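Local coordinates for protein tyrosinase (Burkholderia thailandensis, PDB 5ZRD) that catalyses the copper-dependent, oxygen-driven conversion of monophenols to catechols, as a tyrosinase that probably works well at acidic pH, at residues A[90-95]-A[248-253]; A[328-333]-A[338-343]. All coordinates share one frame; numbering follows the deposited sequence.

Contact 1. Residues A[90-95]-A[248-253]. With CU (copper (II) ion), chain J.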
loop_
_atom_site.group_PDB
_atom_site.type_symbol
_atom_site.label_atom_id
_atom_site.label_comp_id
_atom_site.label_asym_id
_atom_site.label_seq_id
_atom_site.Cartn_x
_atom_site.Cartn_y
_atom_site.Cartn_z
ATOM N N PHE A 90 -27.331 15.548 -2.234
ATOM C CA PHE A 90 -27.998 14.916 -3.388
ATOM C C PHE A 90 -28.816 15.958 -4.194
ATOM O O PHE A 90 -28.696 16.053 -5.412
ATOM C CB PHE A 90 -28.804 13.682 -2.960
ATOM C CG PHE A 90 -29.802 13.240 -3.994
ATOM C CD1 PHE A 90 -29.436 12.379 -5.006
ATOM C CD2 PHE A 90 -31.080 13.754 -4.020
ATOM C CE1 PHE A 90 -30.340 12.005 -5.993
ATOM C CE2 PHE A 90 -31.992 13.369 -4.982
ATOM C CZ PHE A 90 -31.621 12.493 -5.974
ATOM N N PRO A 91 -29.700 16.694 -3.557
ATOM C CA PRO A 91 -30.590 17.589 -4.311
ATOM C C PRO A 91 -29.870 18.748 -5.019
ATOM O O PRO A 91 -30.188 19.074 -6.162
ATOM C CB PRO A 91 -31.505 18.182 -3.233
ATOM C CG PRO A 91 -31.562 17.095 -2.193
ATOM C CD PRO A 91 -30.145 16.570 -2.169
ATOM N N THR A 92 -28.950 19.378 -4.299
ATOM C CA THR A 92 -28.279 20.557 -4.775
ATOM C C THR A 92 -27.234 20.191 -5.832
ATOM O O THR A 92 -26.975 20.948 -6.734
ATOM C CB THR A 92 -27.601 21.286 -3.608
ATOM O OG1 THR A 92 -26.841 20.387 -2.795
ATOM C CG2 THR A 92 -28.619 21.977 -2.751
ATOM N N TRP A 93 -26.580 19.058 -5.658
ATOM C CA TRP A 93 -25.588 18.646 -6.638
ATOM C C TRP A 93 -26.293 18.401 -7.957
ATOM O O TRP A 93 -25.792 18.866 -8.988
ATOM C CB TRP A 93 -24.781 17.419 -6.216
ATOM C CG TRP A 93 -23.682 17.124 -7.180
ATOM C CD1 TRP A 93 -22.418 17.637 -7.149
ATOM C CD2 TRP A 93 -23.769 16.318 -8.371
ATOM N NE1 TRP A 93 -21.699 17.167 -8.213
ATOM C CE2 TRP A 93 -22.507 16.381 -8.997
ATOM C CE3 TRP A 93 -24.784 15.568 -8.971
ATOM C CZ2 TRP A 93 -22.230 15.722 -10.187
ATOM C CZ3 TRP A 93 -24.510 14.913 -10.150
ATOM C CH2 TRP A 93 -23.246 14.986 -10.741
ATOM N N HIS A 94 -27.403 17.655 -7.909
ATOM C CA HIS A 94 -28.101 17.335 -9.154
ATOM C C HIS A 94 -28.736 18.599 -9.720
ATOM O O HIS A 94 -28.857 18.690 -10.912
ATOM C CB HIS A 94 -29.128 16.220 -8.999
ATOM C CG HIS A 94 -28.468 14.919 -8.783
ATOM N ND1 HIS A 94 -27.957 14.593 -7.586
ATOM C CD2 HIS A 94 -28.177 13.904 -9.629
ATOM C CE1 HIS A 94 -27.360 13.415 -7.678
ATOM N NE2 HIS A 94 -27.508 12.955 -8.919
ATOM N N ARG A 95 -29.100 19.564 -8.875
ATOM C CA ARG A 95 -29.626 20.835 -9.373
ATOM C C ARG A 95 -28.587 21.477 -10.291
ATOM O O ARG A 95 -28.936 21.936 -11.378
ATOM C CB ARG A 95 -29.993 21.784 -8.223
ATOM C CG ARG A 95 -30.409 23.196 -8.634
ATOM C CD ARG A 95 -31.140 23.900 -7.501
ATOM N NE ARG A 95 -32.516 23.440 -7.394
ATOM C CZ ARG A 95 -33.384 23.783 -6.450
ATOM N NH1 ARG A 95 -33.042 24.663 -5.525
ATOM N NH2 ARG A 95 -34.609 23.277 -6.487
ATOM N N PRO A 248 -40.230 16.762 6.797
ATOM C CA PRO A 248 -40.282 17.916 7.692
ATOM C C PRO A 248 -39.063 18.846 7.684
ATOM O O PRO A 248 -39.144 19.931 8.222
ATOM C CB PRO A 248 -40.381 17.310 9.109
ATOM C CG PRO A 248 -39.710 15.950 8.981
ATOM C CD PRO A 248 -40.103 15.494 7.580
ATOM N N ASN A 249 -37.920 18.425 7.183
ATOM C CA ASN A 249 -36.769 19.331 7.141
ATOM C C ASN A 249 -35.890 18.919 5.951
ATOM O O ASN A 249 -36.040 17.827 5.425
ATOM C CB ASN A 249 -36.006 19.329 8.471
ATOM C CG ASN A 249 -35.413 17.978 8.837
ATOM O OD1 ASN A 249 -34.517 17.471 8.157
ATOM N ND2 ASN A 249 -35.872 17.399 9.938
ATOM N N TYR A 250 -34.962 19.772 5.564
ATOM C CA TYR A 250 -34.135 19.562 4.408
ATOM C C TYR A 250 -33.219 18.345 4.618
ATOM O O TYR A 250 -33.024 17.556 3.716
ATOM C CB TYR A 250 -33.292 20.792 4.064
ATOM C CG TYR A 250 -32.361 20.496 2.920
ATOM C CD1 TYR A 250 -32.841 20.360 1.632
ATOM C CD2 TYR A 250 -31.018 20.233 3.136
ATOM C CE1 TYR A 250 -32.016 19.991 0.576
ATOM C CE2 TYR A 250 -30.179 19.858 2.098
ATOM C CZ TYR A 250 -30.679 19.739 0.813
ATOM O OH TYR A 250 -29.842 19.391 -0.201
ATOM N N THR A 251 -32.665 18.180 5.794
ATOM C CA THR A 251 -31.766 17.039 5.998
ATOM C C THR A 251 -32.461 15.729 5.583
ATOM O O THR A 251 -31.887 14.976 4.795
ATOM C CB THR A 251 -31.192 17.012 7.416
ATOM O OG1 THR A 251 -30.516 18.252 7.649
ATOM C CG2 THR A 251 -30.212 15.879 7.614
ATOM N N VAL A 252 -33.693 15.472 6.020
ATOM C CA VAL A 252 -34.267 14.169 5.792
ATOM C C VAL A 252 -35.027 14.159 4.470
ATOM O O VAL A 252 -35.285 13.078 3.923
ATOM C CB VAL A 252 -35.143 13.717 6.966
ATOM C CG1 VAL A 252 -34.317 13.685 8.231
ATOM C CG2 VAL A 252 -36.404 14.550 7.141
ATOM N N PHE A 253 -35.344 15.356 3.953
ATOM C CA PHE A 253 -35.861 15.460 2.619
ATOM C C PHE A 253 -34.789 15.042 1.608
ATOM O O PHE A 253 -35.107 14.458 0.567
ATOM C CB PHE A 253 -36.327 16.880 2.286
ATOM C CG PHE A 253 -36.766 17.085 0.857
ATOM C CD1 PHE A 253 -37.975 16.583 0.418
ATOM C CD2 PHE A 253 -35.934 17.695 -0.064
ATOM C CE1 PHE A 253 -38.383 16.761 -0.898
ATOM C CE2 PHE A 253 -36.317 17.860 -1.390
ATOM C CZ PHE A 253 -37.548 17.397 -1.806
HETATM CU CU CU J . -26.849 10.956 -9.418
#
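Tyr250 OH hydrogen-bonds to the backbone O of Val88, just before the helix, and lies against Pro91 CD (3.5 Å) and Thr92 CG2 (3.8 Å). The phenol reaches this place because CG stands anti to the backbone N (chi1 175°), which carries the ring toward the start of helix 90-108. The Pro91 and Tyr250 side chains come from opposite directions, with Pro91 CG oblique to the phenol ring, 4.0 Å from Tyr250 CE1. No hydrogen bond joins the two segments, so the 142 Å² they bury rests on van der Waals contact between buried residues, mostly with the phenol oxygen. Thr92 turns its methyl to the phenol, and its OG1 shares a hydrogen bond with Ser386 OG.

One turn along, His94 NE2 binds copper at 2.2 Å, alongside His57 and His85. Its ND1 donates to Phe90 O at 2.7 Å, close to the imidazole plane and fairly straight (161°), which, with the copper at NE2, limits the rotation of the ring; the same oxygen also takes the backbone N of His94. Trp93 CE3 covers one imidazole face and Phe90 CE1 the other. The packing thus meets the helix turn that presents a copper ligand of the tyrosinase central domain. Helix 250-254, begun by the N-cap residue Asn249, packs here against the start of helix 90-108, and Phe327 of helix 315-334 touches both Pro91 and Phe253.

Contact 2. Residues A[328-333]-A[338-343]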
loop_
_atom_site.group_PDB
_atom_site.type_symbol
_atom_site.label_atom_id
_atom_site.label_comp_id
_atom_site.label_asym_id
_atom_site.label_seq_id
_atom_site.Cartn_x
_atom_site.Cartn_y
_atom_site.Cartn_z
ATOM N N TRP A 328 -37.983 21.884 -5.750
ATOM C CA TRP A 328 -38.417 23.294 -5.755
ATOM C C TRP A 328 -39.837 23.424 -5.167
ATOM O O TRP A 328 -40.115 24.361 -4.415
ATOM C CB TRP A 328 -38.326 23.877 -7.181
ATOM C CG TRP A 328 -38.799 25.293 -7.286
ATOM C CD1 TRP A 328 -39.899 25.737 -7.957
ATOM C CD2 TRP A 328 -38.213 26.453 -6.664
ATOM N NE1 TRP A 328 -40.038 27.088 -7.790
ATOM C CE2 TRP A 328 -39.016 27.558 -7.017
ATOM C CE3 TRP A 328 -37.114 26.665 -5.835
ATOM C CZ2 TRP A 328 -38.731 28.854 -6.603
ATOM C CZ3 TRP A 328 -36.828 27.950 -5.425
ATOM C CH2 TRP A 328 -37.622 29.029 -5.814
ATOM N N VAL A 329 -40.709 22.470 -5.487
ATOM C CA VAL A 329 -42.029 22.426 -4.888
ATOM C C VAL A 329 -41.939 22.257 -3.369
ATOM O O VAL A 329 -42.688 22.883 -2.677
ATOM C CB VAL A 329 -42.899 21.305 -5.475
ATOM C CG1 VAL A 329 -44.149 21.091 -4.636
ATOM C CG2 VAL A 329 -43.278 21.595 -6.915
ATOM N N TRP A 330 -41.030 21.421 -2.869
ATOM C CA TRP A 330 -40.896 21.201 -1.468
ATOM C C TRP A 330 -40.402 22.499 -0.830
ATOM O O TRP A 330 -40.819 22.827 0.276
ATOM C CB TRP A 330 -39.942 20.031 -1.164
ATOM C CG TRP A 330 -39.626 19.858 0.294
ATOM C CD1 TRP A 330 -40.318 19.116 1.202
ATOM C CD2 TRP A 330 -38.554 20.480 1.024
ATOM N NE1 TRP A 330 -39.739 19.214 2.437
ATOM C CE2 TRP A 330 -38.651 20.039 2.355
ATOM C CE3 TRP A 330 -37.542 21.383 0.688
ATOM C CZ2 TRP A 330 -37.784 20.485 3.343
ATOM C CZ3 TRP A 330 -36.653 21.794 1.658
ATOM C CH2 TRP A 330 -36.794 21.371 2.976
ATOM N N GLN A 331 -39.483 23.177 -1.509
ATOM C CA GLN A 331 -38.930 24.462 -0.992
ATOM C C GLN A 331 -40.080 25.450 -0.851
ATOM O O GLN A 331 -40.196 26.058 0.178
ATOM C CB GLN A 331 -37.867 25.053 -1.901
ATOM C CG GLN A 331 -36.526 24.357 -1.767
ATOM C CD GLN A 331 -35.474 24.871 -2.724
ATOM O OE1 GLN A 331 -35.388 24.424 -3.867
ATOM N NE2 GLN A 331 -34.625 25.776 -2.243
ATOM N N LYS A 332 -40.982 25.473 -1.832
ATOM C CA LYS A 332 -42.127 26.431 -1.839
ATOM C C LYS A 332 -43.157 26.065 -0.763
ATOM O O LYS A 332 -43.572 26.928 -0.003
ATOM C CB LYS A 332 -42.845 26.437 -3.193
ATOM C CG LYS A 332 -42.071 27.023 -4.372
ATOM C CD LYS A 332 -42.871 28.019 -5.229
ATOM C CE LYS A 332 -43.910 27.420 -6.165
ATOM N NZ LYS A 332 -43.528 26.082 -6.701
ATOM N N GLN A 333 -43.579 24.790 -0.728
ATOM C CA GLN A 333 -44.609 24.340 0.187
ATOM C C GLN A 333 -44.079 24.380 1.627
ATOM O O GLN A 333 -44.896 24.357 2.511
ATOM C CB GLN A 333 -45.110 22.924 -0.112
ATOM C CG GLN A 333 -45.892 22.769 -1.419
ATOM C CD GLN A 333 -46.505 21.389 -1.563
ATOM O OE1 GLN A 333 -46.392 20.562 -0.665
ATOM N NE2 GLN A 333 -47.188 21.121 -2.675
ATOM N N ASP A 338 -35.550 30.217 0.193
ATOM C CA ASP A 338 -34.343 31.069 0.352
ATOM C C ASP A 338 -33.386 30.656 1.439
ATOM O O ASP A 338 -32.360 31.273 1.637
ATOM C CB ASP A 338 -34.735 32.538 0.537
ATOM C CG ASP A 338 -35.445 33.109 -0.666
ATOM O OD1 ASP A 338 -34.743 33.535 -1.608
ATOM O OD2 ASP A 338 -36.691 33.095 -0.720
ATOM N N ARG A 339 -33.686 29.608 2.161
ATOM C CA ARG A 339 -32.740 29.132 3.143
ATOM C C ARG A 339 -32.935 27.629 3.296
ATOM O O ARG A 339 -34.045 27.100 3.158
ATOM C CB ARG A 339 -32.879 29.830 4.498
ATOM C CG ARG A 339 -34.300 29.898 5.040
ATOM C CD ARG A 339 -34.332 30.749 6.301
ATOM N NE ARG A 339 -35.469 30.459 7.179
ATOM C CZ ARG A 339 -35.610 30.925 8.427
ATOM N NH1 ARG A 339 -36.723 30.686 9.103
ATOM N NH2 ARG A 339 -34.648 31.638 8.990
ATOM N N LEU A 340 -31.814 26.992 3.549
ATOM C CA LEU A 340 -31.753 25.603 3.886
ATOM C C LEU A 340 -30.924 25.508 5.161
ATOM O O LEU A 340 -30.099 26.379 5.433
ATOM C CB LEU A 340 -31.108 24.816 2.736
ATOM C CG LEU A 340 -31.902 24.772 1.430
ATOM C CD1 LEU A 340 -31.109 24.053 0.349
ATOM C CD2 LEU A 340 -33.238 24.078 1.622
ATOM N N ASP A 341 -31.152 24.462 5.920
ATOM C CA ASP A 341 -30.279 24.143 7.012
ATOM C C ASP A 341 -30.063 22.630 6.949
ATOM O O ASP A 341 -30.865 21.899 6.409
ATOM C CB ASP A 341 -30.919 24.579 8.335
ATOM C CG ASP A 341 -32.362 24.096 8.475
ATOM O OD1 ASP A 341 -33.288 24.759 7.957
ATOM O OD2 ASP A 341 -32.581 23.050 9.092
ATOM N N ILE A 342 -28.952 22.215 7.524
ATOM C CA ILE A 342 -28.506 20.879 7.606
ATOM C C ILE A 342 -28.161 20.602 9.066
ATOM O O ILE A 342 -27.526 21.410 9.700
ATOM C CB ILE A 342 -27.309 20.729 6.650
ATOM C CG1 ILE A 342 -27.821 20.831 5.209
ATOM C CG2 ILE A 342 -26.512 19.450 6.897
ATOM C CD1 ILE A 342 -26.852 20.383 4.174
ATOM N N ILE A 343 -28.628 19.487 9.615
ATOM C CA ILE A 343 -28.279 19.128 10.991
ATOM C C ILE A 343 -26.827 18.687 11.044
ATOM O O ILE A 343 -26.491 17.666 10.466
ATOM C CB ILE A 343 -29.199 18.010 11.486
ATOM C CG1 ILE A 343 -30.635 18.517 11.611
ATOM C CG2 ILE A 343 -28.669 17.397 12.768
ATOM C CD1 ILE A 343 -31.670 17.413 11.497
#
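Leu340 reaches back to the helix it follows in sequence, its CD2 methyl 4.1 Å from Trp330 CZ3. The methyl comes to the six-membered end of the indole at the edge, near the ring plane, while Phe253 stacks with the indole and the His336 ring meets it with planes at about 10°. Leu340 gets there with CG beside the backbone N (chi1 -66°) and the chain extended beyond (chi2 176°). Trp330 NE1 donates a hydrogen bond to Ala247 O. The same methyl lies 4.4 Å from Gln331 NE2, an amide nitrogen that is buried yet satisfied by Ile390 O and His336 O.

The whole contact buries 109 Å², mainly at Leu340 and Gln331, and has no hydrogen bond between its segments. The outer side is looser. Although the backbones come nearest at Gln331 and Asp338 (CA to CA 8.2 Å), Asp338 and Arg339 are exposed; both start their side chains away from the helix, and Arg339 is poorly ordered. Asp338 OD1 does have a partner, Asn391 ND2. The loop therefore passes the end of helix 315-334 and touches it through Leu340, with Leu340 and Ile342 also resting on Tyr250 of helix 250-254.

Contact 1 closes before contact 2 opens along the chain, yet their centres lie only about 8 Å apart, on the same side of the chain's centre. Two probable hydrogen bonds join them: Arg95 NH1 to Gln331 OE1 at 2.9 Å, and Thr251 OG1 to Ile343 N at 3.0 Å. Tyr250 CA also packs on Trp330 CH2 at 3.5 Å. Helices 90-108, 250-254 and 315-334 and the loop after the last thus form one continuous packed region. Helix 90-108 supplies His94 to one copper and helix 315-334 supplies His320 to the other, so this region joins helices that serve both halves of the dicopper site.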